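Local coordinates for protein CRISPR system Cmr subunit Cmr1-1 (Pyrococcus furiosus, PDB 4W8Z) that caps, together with Cmr6, the elongated type III-B Cmr ribonucleoprotein complex and binds RNA in CRISPR-based immunity against invading mobile genetic elements, at residues A[39-44]-A[153-158]; A[142-147]-A[200-205]; A[186-191]-A[228-233]; A[106-111]-A[115-120]. All blocks are in the same frame, centred on the assembly; numbering follows the deposited sequence.

Overall arrangement
From the N terminus, 39-44 is the first segment met, and it waits 109 residues for its partner 153-158 in interaction 1. Inside that loop interaction 4 closes its own short turn, joining helix 106-113 to the 115-120 segment that follows it, and Phe157 and Arg158 of interaction 1 pack on it through Ser107, Ile108 and Leu111. Segment 142-147 also starts inside the loop but pairs with 200-205, so interactions 1 and 2 cross; they touch where Met42 meets Ala142, Ser145 and Leu146. Interaction 3 crosses interaction 2 in turn. Both use helix 188-206, whose start packs on the C-terminal sheet and whose end packs on helix 136-152, tying the two halves together.

Interaction 1: A[39-44]-A[153-158]; sequences KGAMRW and GSVGFR
Ala41 aims its CB straight from the helix at the chain turning past it, and the methyl it finds is CG1 of Val155, at 4.0 Å. The valine does not point back: its CB leaves the chain along the gap, and the branching decides which methyl meets the helix. With CG1 beside the backbone N and opposite the carbonyl carbon (chi1 -62°), that branch faces Ala41 while CG2 turns away, 6.5 Å from the same alanine CB. The backbone just ahead completes the small patch, since the carbonyl O of Ser154 lies 4.2 Å from Ala41 CB. Leu149 of helix 136-152 packs on both Ala41 and Val155, so the pair is part of a larger apolar cluster. The setting is the ferredoxin-like fold of RAMP proteins: helix 38-54 is the first of its two helices, and 153-158 begins the loop linking the second helix to the last strand, a position consistent with the glycine-rich loop that often takes part in RNA binding in this superfamily. Gly156 takes a phi of 99°, at which a CB would press on the carbonyl O of Val155, so the bend here suits glycine. Ser154 turns its side chain off the helix, and its OG bonds to the O of Ser159 within the loop. Further on, Arg158 folds back over Phe157: its CG sits over the centre of one ring face, 3.9 Å above the plane, while Phe157 CZ lies over a face of the guanidinium. The NH2 of that group forms salt bridges with Glu32 and Asp318.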
# COMPACT_ATOMS: atom_id res chain seq x y z
N LYS A 39 7.67 -5.91 -8.65
CA LYS A 39 7.72 -7.36 -8.49
C LYS A 39 7.53 -7.75 -7.03
O LYS A 39 6.80 -8.69 -6.71
CB LYS A 39 9.03 -7.93 -9.02
CG LYS A 39 9.34 -7.57 -10.46
CD LYS A 39 10.54 -8.36 -10.97
CE LYS A 39 11.00 -7.86 -12.32
NZ LYS A 39 12.19 -8.63 -12.81
N GLY A 40 8.20 -7.02 -6.14
CA GLY A 40 8.14 -7.31 -4.72
C GLY A 40 6.77 -7.04 -4.13
O GLY A 40 6.28 -7.80 -3.30
N ALA A 41 6.15 -5.94 -4.56
CA ALA A 41 4.83 -5.57 -4.07
C ALA A 41 3.74 -6.51 -4.58
O ALA A 41 2.78 -6.79 -3.87
CB ALA A 41 4.52 -4.14 -4.46
N MET A 42 3.89 -6.99 -5.82
CA MET A 42 2.98 -7.99 -6.38
C MET A 42 3.03 -9.26 -5.53
O MET A 42 1.99 -9.83 -5.20
CB MET A 42 3.35 -8.32 -7.83
CG MET A 42 2.91 -7.27 -8.84
SD MET A 42 3.43 -7.68 -10.52
CE MET A 42 2.67 -9.29 -10.71
N ARG A 43 4.24 -9.68 -5.19
CA ARG A 43 4.44 -10.85 -4.35
C ARG A 43 3.77 -10.63 -3.00
O ARG A 43 3.12 -11.53 -2.47
CB ARG A 43 5.93 -11.13 -4.16
CG ARG A 43 6.23 -12.54 -3.70
CD ARG A 43 7.64 -12.66 -3.16
NE ARG A 43 8.06 -14.05 -3.08
CZ ARG A 43 8.75 -14.67 -4.03
NH1 ARG A 43 9.11 -14.00 -5.12
NH2 ARG A 43 9.09 -15.95 -3.89
N TRP A 44 3.92 -9.42 -2.46
CA TRP A 44 3.30 -9.08 -1.18
C TRP A 44 1.79 -9.22 -1.28
O TRP A 44 1.15 -9.80 -0.40
CB TRP A 44 3.66 -7.66 -0.75
CG TRP A 44 3.30 -7.38 0.68
CD1 TRP A 44 4.13 -7.46 1.76
CD2 TRP A 44 2.02 -6.98 1.20
NE1 TRP A 44 3.46 -7.13 2.91
CE2 TRP A 44 2.16 -6.84 2.59
CE3 TRP A 44 0.77 -6.73 0.61
CZ2 TRP A 44 1.10 -6.46 3.41
CZ3 TRP A 44 -0.28 -6.36 1.43
CH2 TRP A 44 -0.11 -6.23 2.81
N GLY A 153 -2.46 -0.76 -3.16
CA GLY A 153 -1.08 -0.63 -2.75
C GLY A 153 -0.36 0.56 -3.36
O GLY A 153 -0.98 1.57 -3.70
N SER A 154 0.95 0.41 -3.51
CA SER A 154 1.84 1.46 -3.99
C SER A 154 3.26 0.91 -3.93
O SER A 154 3.49 -0.17 -3.38
CB SER A 154 1.72 2.73 -3.15
OG SER A 154 1.81 2.42 -1.77
N VAL A 155 4.22 1.64 -4.48
CA VAL A 155 5.61 1.17 -4.51
C VAL A 155 6.63 2.25 -4.13
O VAL A 155 6.39 3.44 -4.30
CB VAL A 155 5.98 0.62 -5.90
CG1 VAL A 155 5.12 -0.58 -6.26
CG2 VAL A 155 5.85 1.70 -6.95
N GLY A 156 7.76 1.81 -3.59
CA GLY A 156 8.85 2.72 -3.28
C GLY A 156 8.96 3.17 -1.83
O GLY A 156 8.20 2.74 -0.96
N PHE A 157 9.93 4.04 -1.57
CA PHE A 157 10.14 4.60 -0.24
C PHE A 157 8.94 5.44 0.18
O PHE A 157 8.46 6.28 -0.58
CB PHE A 157 11.43 5.43 -0.22
CG PHE A 157 11.82 5.91 1.15
CD1 PHE A 157 11.79 5.05 2.24
CD2 PHE A 157 12.24 7.22 1.35
CE1 PHE A 157 12.15 5.49 3.50
CE2 PHE A 157 12.61 7.66 2.62
CZ PHE A 157 12.56 6.79 3.69
N ARG A 158 8.45 5.19 1.40
CA ARG A 158 7.34 5.92 2.00
C ARG A 158 5.99 5.70 1.30
O ARG A 158 5.08 6.52 1.41
CB ARG A 158 7.65 7.42 2.06
CG ARG A 158 8.61 7.81 3.16
CD ARG A 158 7.95 7.61 4.52
NE ARG A 158 8.92 7.73 5.60
CZ ARG A 158 9.54 6.70 6.17
NH1 ARG A 158 9.28 5.46 5.77
NH2 ARG A 158 10.43 6.90 7.14

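Interaction 2: A[142-147]-A[200-205]; sequences ATLSLW and DVTGEI
Leu144 has its CG beside the backbone N (chi1 -81°) and CD1 extended away from CA (chi2 165°), which carries this one methyl across to Val201, Thr202 and Ile205. Between these two roughly antiparallel helices Leu144 acts as a knob in a hole framed by Val198, Val201, Thr202 and Ile205. One partner is the second helix of the N-terminal ferredoxin-like RAMP domain, 136-152; the other, helix 188-206, packs on the helical face of that fold, where Thr202 also touches Tyr53 of helix 38-54. The axes of segments 142-147 and 200-205 come within 11.4 Å, at 154° between their N-to-C directions, a spacing this leucine bridges. Ile205 reaches out to meet the leucine tip to tip, CD1 to CD1 at 4.0 Å. Val201 offers its CG1 at 4.1 Å from Leu144 CD1. Thr202 instead runs alongside the leucine, pointing the other way, and its hydroxyl is engaged in a hydrogen bond to the O of Val198, one turn back. Further along, Trp147 continues the interface on Ser194, Leu195 and Val198. The nearest approach in the hole belongs to the hydroxyl oxygen, with Thr202 OG1 3.7 Å from Leu144 CD1.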
# COMPACT_ATOMS: atom_id res chain seq x y z
N ALA A 142 -1.26 -13.83 -11.05
CA ALA A 142 -0.28 -12.76 -11.21
C ALA A 142 -0.97 -11.43 -11.50
O ALA A 142 -0.64 -10.41 -10.91
CB ALA A 142 0.70 -13.11 -12.33
N THR A 143 -1.95 -11.47 -12.41
CA THR A 143 -2.68 -10.27 -12.79
C THR A 143 -3.54 -9.74 -11.64
O THR A 143 -3.61 -8.53 -11.41
CB THR A 143 -3.57 -10.54 -14.03
OG1 THR A 143 -2.75 -10.53 -15.20
CG2 THR A 143 -4.65 -9.49 -14.17
N LEU A 144 -4.17 -10.65 -10.90
CA LEU A 144 -4.93 -10.26 -9.72
C LEU A 144 -4.04 -9.54 -8.72
O LEU A 144 -4.43 -8.53 -8.15
CB LEU A 144 -5.58 -11.49 -9.07
CG LEU A 144 -6.88 -11.95 -9.72
CD1 LEU A 144 -7.25 -13.34 -9.26
CD2 LEU A 144 -8.01 -10.98 -9.41
N SER A 145 -2.83 -10.06 -8.53
CA SER A 145 -1.85 -9.43 -7.66
C SER A 145 -1.55 -8.01 -8.09
O SER A 145 -1.62 -7.08 -7.27
CB SER A 145 -0.55 -10.24 -7.64
OG SER A 145 -0.77 -11.52 -7.07
N LEU A 146 -1.23 -7.84 -9.36
CA LEU A 146 -0.93 -6.52 -9.91
C LEU A 146 -2.13 -5.59 -9.82
O LEU A 146 -1.98 -4.41 -9.50
CB LEU A 146 -0.47 -6.63 -11.37
CG LEU A 146 -0.24 -5.31 -12.10
CD1 LEU A 146 0.75 -4.43 -11.36
CD2 LEU A 146 0.26 -5.59 -13.49
N TRP A 147 -3.32 -6.13 -10.09
CA TRP A 147 -4.56 -5.37 -9.93
C TRP A 147 -4.67 -4.85 -8.50
O TRP A 147 -5.04 -3.69 -8.28
CB TRP A 147 -5.78 -6.23 -10.26
CG TRP A 147 -7.08 -5.49 -10.17
CD1 TRP A 147 -7.77 -4.91 -11.20
CD2 TRP A 147 -7.84 -5.22 -8.98
NE1 TRP A 147 -8.92 -4.31 -10.73
CE2 TRP A 147 -8.98 -4.49 -9.37
CE3 TRP A 147 -7.67 -5.54 -7.63
CZ2 TRP A 147 -9.94 -4.06 -8.45
CZ3 TRP A 147 -8.62 -5.11 -6.72
CH2 TRP A 147 -9.75 -4.38 -7.14
N ASP A 200 -13.79 -13.27 -4.37
CA ASP A 200 -14.53 -14.45 -4.79
C ASP A 200 -13.80 -15.31 -5.83
O ASP A 200 -13.82 -16.53 -5.75
CB ASP A 200 -15.89 -14.04 -5.34
CG ASP A 200 -16.83 -13.56 -4.27
OD1 ASP A 200 -16.69 -14.00 -3.11
OD2 ASP A 200 -17.72 -12.74 -4.58
N VAL A 201 -13.18 -14.66 -6.81
CA VAL A 201 -12.48 -15.38 -7.87
C VAL A 201 -11.21 -16.08 -7.37
O VAL A 201 -10.96 -17.24 -7.72
CB VAL A 201 -12.12 -14.43 -9.03
CG1 VAL A 201 -10.99 -14.98 -9.85
CG2 VAL A 201 -13.34 -14.19 -9.89
N THR A 202 -10.43 -15.38 -6.56
CA THR A 202 -9.15 -15.90 -6.06
C THR A 202 -9.31 -17.25 -5.36
O THR A 202 -8.48 -18.14 -5.51
CB THR A 202 -8.49 -14.91 -5.09
OG1 THR A 202 -8.37 -13.63 -5.72
CG2 THR A 202 -7.11 -15.39 -4.67
N GLY A 203 -10.40 -17.40 -4.61
CA GLY A 203 -10.69 -18.65 -3.93
C GLY A 203 -10.88 -19.80 -4.91
O GLY A 203 -10.32 -20.88 -4.72
N GLU A 204 -11.66 -19.55 -5.95
CA GLU A 204 -11.96 -20.56 -6.97
C GLU A 204 -10.70 -21.08 -7.64
O GLU A 204 -10.54 -22.29 -7.84
CB GLU A 204 -12.92 -19.99 -8.02
CG GLU A 204 -14.35 -19.82 -7.52
CD GLU A 204 -15.23 -19.08 -8.51
OE1 GLU A 204 -14.83 -18.93 -9.69
OE2 GLU A 204 -16.33 -18.63 -8.10
N ILE A 205 -9.79 -20.17 -7.97
CA ILE A 205 -8.55 -20.52 -8.66
C ILE A 205 -7.66 -21.42 -7.79
O ILE A 205 -6.83 -22.17 -8.30
CB ILE A 205 -7.79 -19.24 -9.09
CG1 ILE A 205 -8.69 -18.36 -9.96
CG2 ILE A 205 -6.52 -19.58 -9.84
CD1 ILE A 205 -8.05 -17.05 -10.36

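Interaction 3: A[186-191]-A[228-233]; sequences NSIDEF and VEVFGP
The first turn of helix 188-206 sits over strand 226-231, with Ile188 facing Val230 across 8.7 Å between their CA atoms and Phe191 facing Val228 across 10.1 Å. This is helix-on-sheet packing, and the sheet is that of the C-terminal, Cmr1-like half, where the strand lies between 294-302 and the closing strands 335-337 and 339-340. Val228 and Val230 face the helix; Glu229 and Phe231 face the other way, Glu229 forming salt bridges with Lys301 and Lys337. Val230 serves both helix residues by splitting its methyls. At chi1 -58° CG1 lies beside the backbone N and approaches Phe191, 4.4 Å from CE2, while CG2, between N and the carbonyl carbon, meets Ile188. There the two side chains lie alongside, pointing contrary ways, with Ile188 CD1 3.8 Å from Val230 CG2. The Phe191 ring is met obliquely by both valines, its CZ lying 4.4 Å from Val228 CG1, and Phe185 stacks on it. Leu152 of helix 136-152 touches Phe191 and Val228, bringing the N-terminal domain to this seam. The helix start is capped by side chains: Ser187, the N-cap, accepts from Glu190 N through OG at 3.1 Å. Glu190 answers one residue earlier than in a strict capping box, its OE1 taking the N-H of Asn186 from above the carboxylate plane at 2.7 Å.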
# COMPACT_ATOMS: atom_id res chain seq x y z
N ASN A 186 -14.79 4.06 -12.24
CA ASN A 186 -15.68 5.15 -12.64
C ASN A 186 -16.55 5.63 -11.49
O ASN A 186 -17.04 6.75 -11.49
CB ASN A 186 -16.55 4.71 -13.81
CG ASN A 186 -15.81 4.76 -15.13
OD1 ASN A 186 -14.62 5.06 -15.18
ND2 ASN A 186 -16.52 4.46 -16.21
N SER A 187 -16.74 4.76 -10.50
CA SER A 187 -17.51 5.11 -9.32
C SER A 187 -16.95 4.38 -8.11
O SER A 187 -16.15 3.46 -8.25
CB SER A 187 -18.98 4.76 -9.50
OG SER A 187 -19.16 3.36 -9.49
N ILE A 188 -17.38 4.79 -6.91
CA ILE A 188 -16.98 4.10 -5.69
C ILE A 188 -17.60 2.71 -5.67
O ILE A 188 -17.03 1.76 -5.13
CB ILE A 188 -17.40 4.90 -4.43
CG1 ILE A 188 -16.64 6.22 -4.37
CG2 ILE A 188 -17.16 4.10 -3.15
CD1 ILE A 188 -16.80 6.97 -3.06
N ASP A 189 -18.78 2.58 -6.27
CA ASP A 189 -19.47 1.30 -6.32
C ASP A 189 -18.73 0.28 -7.18
O ASP A 189 -18.73 -0.91 -6.86
CB ASP A 189 -20.90 1.48 -6.83
CG ASP A 189 -21.83 2.02 -5.76
OD1 ASP A 189 -21.52 1.85 -4.56
OD2 ASP A 189 -22.87 2.61 -6.12
N GLU A 190 -18.09 0.73 -8.25
CA GLU A 190 -17.25 -0.15 -9.06
C GLU A 190 -16.09 -0.67 -8.22
O GLU A 190 -15.69 -1.83 -8.36
CB GLU A 190 -16.73 0.56 -10.30
CG GLU A 190 -17.68 0.52 -11.49
CD GLU A 190 -17.09 1.17 -12.73
OE1 GLU A 190 -15.94 1.66 -12.67
OE2 GLU A 190 -17.78 1.19 -13.77
N PHE A 191 -15.56 0.19 -7.37
CA PHE A 191 -14.49 -0.16 -6.45
C PHE A 191 -14.98 -1.23 -5.47
O PHE A 191 -14.34 -2.27 -5.30
CB PHE A 191 -14.00 1.09 -5.70
CG PHE A 191 -12.64 0.95 -5.06
CD1 PHE A 191 -11.99 -0.27 -5.01
CD2 PHE A 191 -12.03 2.05 -4.49
CE1 PHE A 191 -10.75 -0.39 -4.42
CE2 PHE A 191 -10.78 1.94 -3.90
CZ PHE A 191 -10.14 0.72 -3.86
N VAL A 228 -11.06 -0.68 3.95
CA VAL A 228 -10.64 0.26 2.93
C VAL A 228 -11.61 1.43 2.90
O VAL A 228 -12.82 1.23 2.82
CB VAL A 228 -10.56 -0.40 1.53
CG1 VAL A 228 -10.07 0.60 0.50
CG2 VAL A 228 -9.65 -1.61 1.56
N GLU A 229 -11.07 2.64 2.98
CA GLU A 229 -11.88 3.85 3.00
C GLU A 229 -11.33 4.89 2.04
O GLU A 229 -10.14 4.89 1.73
CB GLU A 229 -11.91 4.44 4.41
CG GLU A 229 -12.52 3.54 5.46
CD GLU A 229 -12.18 3.97 6.87
OE1 GLU A 229 -12.93 3.61 7.80
OE2 GLU A 229 -11.14 4.65 7.06
N VAL A 230 -12.20 5.77 1.56
CA VAL A 230 -11.78 6.88 0.71
C VAL A 230 -12.40 8.20 1.19
O VAL A 230 -13.39 8.20 1.92
CB VAL A 230 -12.16 6.66 -0.77
CG1 VAL A 230 -11.56 5.37 -1.30
CG2 VAL A 230 -13.68 6.66 -0.92
N PHE A 231 -11.81 9.31 0.77
CA PHE A 231 -12.40 10.62 1.01
C PHE A 231 -12.12 11.53 -0.18
O PHE A 231 -11.10 11.38 -0.86
CB PHE A 231 -11.89 11.24 2.31
CG PHE A 231 -10.43 11.65 2.29
CD1 PHE A 231 -10.04 12.86 1.74
CD2 PHE A 231 -9.46 10.84 2.85
CE1 PHE A 231 -8.71 13.24 1.73
CE2 PHE A 231 -8.13 11.21 2.85
CZ PHE A 231 -7.75 12.42 2.28
N GLY A 232 -13.02 12.46 -0.43
CA GLY A 232 -12.88 13.38 -1.55
C GLY A 232 -14.13 13.48 -2.39
O GLY A 232 -15.23 13.17 -1.92
N PRO A 233 -13.98 13.89 -3.65
CA PRO A 233 -12.71 14.17 -4.33
C PRO A 233 -12.09 15.51 -3.94
O PRO A 233 -12.78 16.35 -3.36
CB PRO A 233 -13.12 14.19 -5.81
CG PRO A 233 -14.52 14.69 -5.78
CD PRO A 233 -15.14 14.11 -4.54

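Interaction 4: A[106-111]-A[115-120]; sequences FSINLL and GTITHY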
# COMPACT_ATOMS: atom_id res chain seq x y z
N PHE A 106 8.75 13.72 5.48
CA PHE A 106 9.92 14.23 6.19
C PHE A 106 11.21 13.52 5.79
O PHE A 106 12.20 14.17 5.47
CB PHE A 106 9.70 14.12 7.70
CG PHE A 106 10.90 14.50 8.52
CD1 PHE A 106 11.84 13.54 8.88
CD2 PHE A 106 11.08 15.80 8.95
CE1 PHE A 106 12.94 13.89 9.64
CE2 PHE A 106 12.18 16.15 9.71
CZ PHE A 106 13.11 15.19 10.05
N SER A 107 11.18 12.19 5.83
CA SER A 107 12.37 11.38 5.55
C SER A 107 12.94 11.62 4.16
O SER A 107 14.15 11.57 3.96
CB SER A 107 12.04 9.89 5.73
OG SER A 107 12.01 9.53 7.10
N ILE A 108 12.06 11.89 3.19
CA ILE A 108 12.49 12.14 1.83
C ILE A 108 13.18 13.50 1.77
O ILE A 108 14.22 13.67 1.13
CB ILE A 108 11.30 12.10 0.85
CG1 ILE A 108 10.59 10.75 0.93
CG2 ILE A 108 11.77 12.38 -0.57
CD1 ILE A 108 9.31 10.69 0.14
N ASN A 109 12.59 14.46 2.47
CA ASN A 109 13.13 15.81 2.56
C ASN A 109 14.53 15.82 3.17
O ASN A 109 15.39 16.61 2.78
CB ASN A 109 12.18 16.69 3.37
CG ASN A 109 12.50 18.16 3.26
OD1 ASN A 109 13.29 18.57 2.41
ND2 ASN A 109 11.88 18.97 4.12
N LEU A 110 14.76 14.92 4.13
CA LEU A 110 16.04 14.84 4.82
C LEU A 110 17.11 14.22 3.92
O LEU A 110 18.24 14.70 3.89
CB LEU A 110 15.90 14.04 6.11
CG LEU A 110 17.18 13.90 6.94
CD1 LEU A 110 17.78 15.27 7.22
CD2 LEU A 110 16.90 13.17 8.24
N LEU A 111 16.75 13.16 3.22
CA LEU A 111 17.66 12.55 2.25
C LEU A 111 17.99 13.56 1.15
O LEU A 111 19.12 13.60 0.65
CB LEU A 111 17.04 11.30 1.64
CG LEU A 111 16.95 10.07 2.55
CD1 LEU A 111 16.06 9.01 1.93
CD2 LEU A 111 18.34 9.52 2.83
N GLY A 115 21.74 15.25 0.24
CA GLY A 115 22.23 14.92 -1.08
C GLY A 115 22.29 13.43 -1.37
O GLY A 115 22.92 13.00 -2.34
N THR A 116 21.64 12.62 -0.53
CA THR A 116 21.64 11.18 -0.72
C THR A 116 20.77 10.78 -1.92
O THR A 116 21.02 9.76 -2.57
CB THR A 116 21.14 10.45 0.55
OG1 THR A 116 21.94 10.86 1.67
CG2 THR A 116 21.24 8.94 0.39
N ILE A 117 19.77 11.59 -2.22
CA ILE A 117 19.00 11.42 -3.45
C ILE A 117 18.91 12.73 -4.22
O ILE A 117 18.86 13.81 -3.62
CB ILE A 117 17.57 10.88 -3.18
CG1 ILE A 117 16.77 11.87 -2.32
CG2 ILE A 117 17.62 9.52 -2.50
CD1 ILE A 117 15.39 11.37 -1.97
N THR A 118 18.92 12.65 -5.54
CA THR A 118 18.88 13.83 -6.39
C THR A 118 17.72 13.78 -7.38
O THR A 118 17.21 14.81 -7.81
CB THR A 118 20.19 14.03 -7.16
OG1 THR A 118 20.66 12.76 -7.65
CG2 THR A 118 21.26 14.62 -6.26
N HIS A 119 17.30 12.57 -7.73
CA HIS A 119 16.21 12.39 -8.68
C HIS A 119 15.09 11.51 -8.14
O HIS A 119 15.30 10.70 -7.23
CB HIS A 119 16.74 11.81 -9.99
CG HIS A 119 17.78 12.67 -10.66
ND1 HIS A 119 19.08 12.73 -10.22
CD2 HIS A 119 17.70 13.49 -11.72
CE1 HIS A 119 19.76 13.56 -10.99
NE2 HIS A 119 18.95 14.03 -11.91
N TYR A 120 13.91 11.67 -8.71
CA TYR A 120 12.75 10.86 -8.36
C TYR A 120 11.87 10.69 -9.59
O TYR A 120 12.20 11.19 -10.66
CB TYR A 120 11.95 11.51 -7.21
CG TYR A 120 11.16 12.74 -7.60
CD1 TYR A 120 11.78 13.88 -8.09
CD2 TYR A 120 9.78 12.77 -7.46
CE1 TYR A 120 11.05 15.00 -8.44
CE2 TYR A 120 9.04 13.89 -7.80
CZ TYR A 120 9.68 15.00 -8.29
OH TYR A 120 8.93 16.10 -8.63
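Leu111 and Thr116 meet where helix 106-113 ends, and the closest packing of the contact gathers there. The helix finishes in a Schellman motif: Gly115, where the turn reaches the surface, leaves helical geometry with a phi of 73°, and Thr116 N then donates to Leu111 O, five residues back, at 3.0 Å. The bond is bent at the hydrogen (136°), although the donor lies in the carbonyl plane. Across the same turn the two side chains cross obliquely, Leu111 CD2 resting 3.7 Å from Thr116 CB; this apolar touch between the residues flanking the turn is a regular companion of the motif. Ile117 closes the inner side. Its CG1 stands between the backbone N and the carbonyl carbon (chi1 62°), directing CD1 back to the helix, where it lies 4.0 Å from both Leu111 CB and Ile108 CG2. Phe96 of helix 95-99 and His21 also pack on Ile108, so this side is buried. The outer side is far looser. Asn109 and Leu110 point off the contact, and beyond Ile117 the chain moves off toward strand 119-120, where Thr118 OG1 and His119 ND1 share a hydrogen bond of 3.0 Å at the surface. With a backbone hydrogen bond from Thr116 N, mainly apolar side-chain contacts and no salt bridge across it, the turn is held by its backbone conformation and by burial of Leu111 and Ile117.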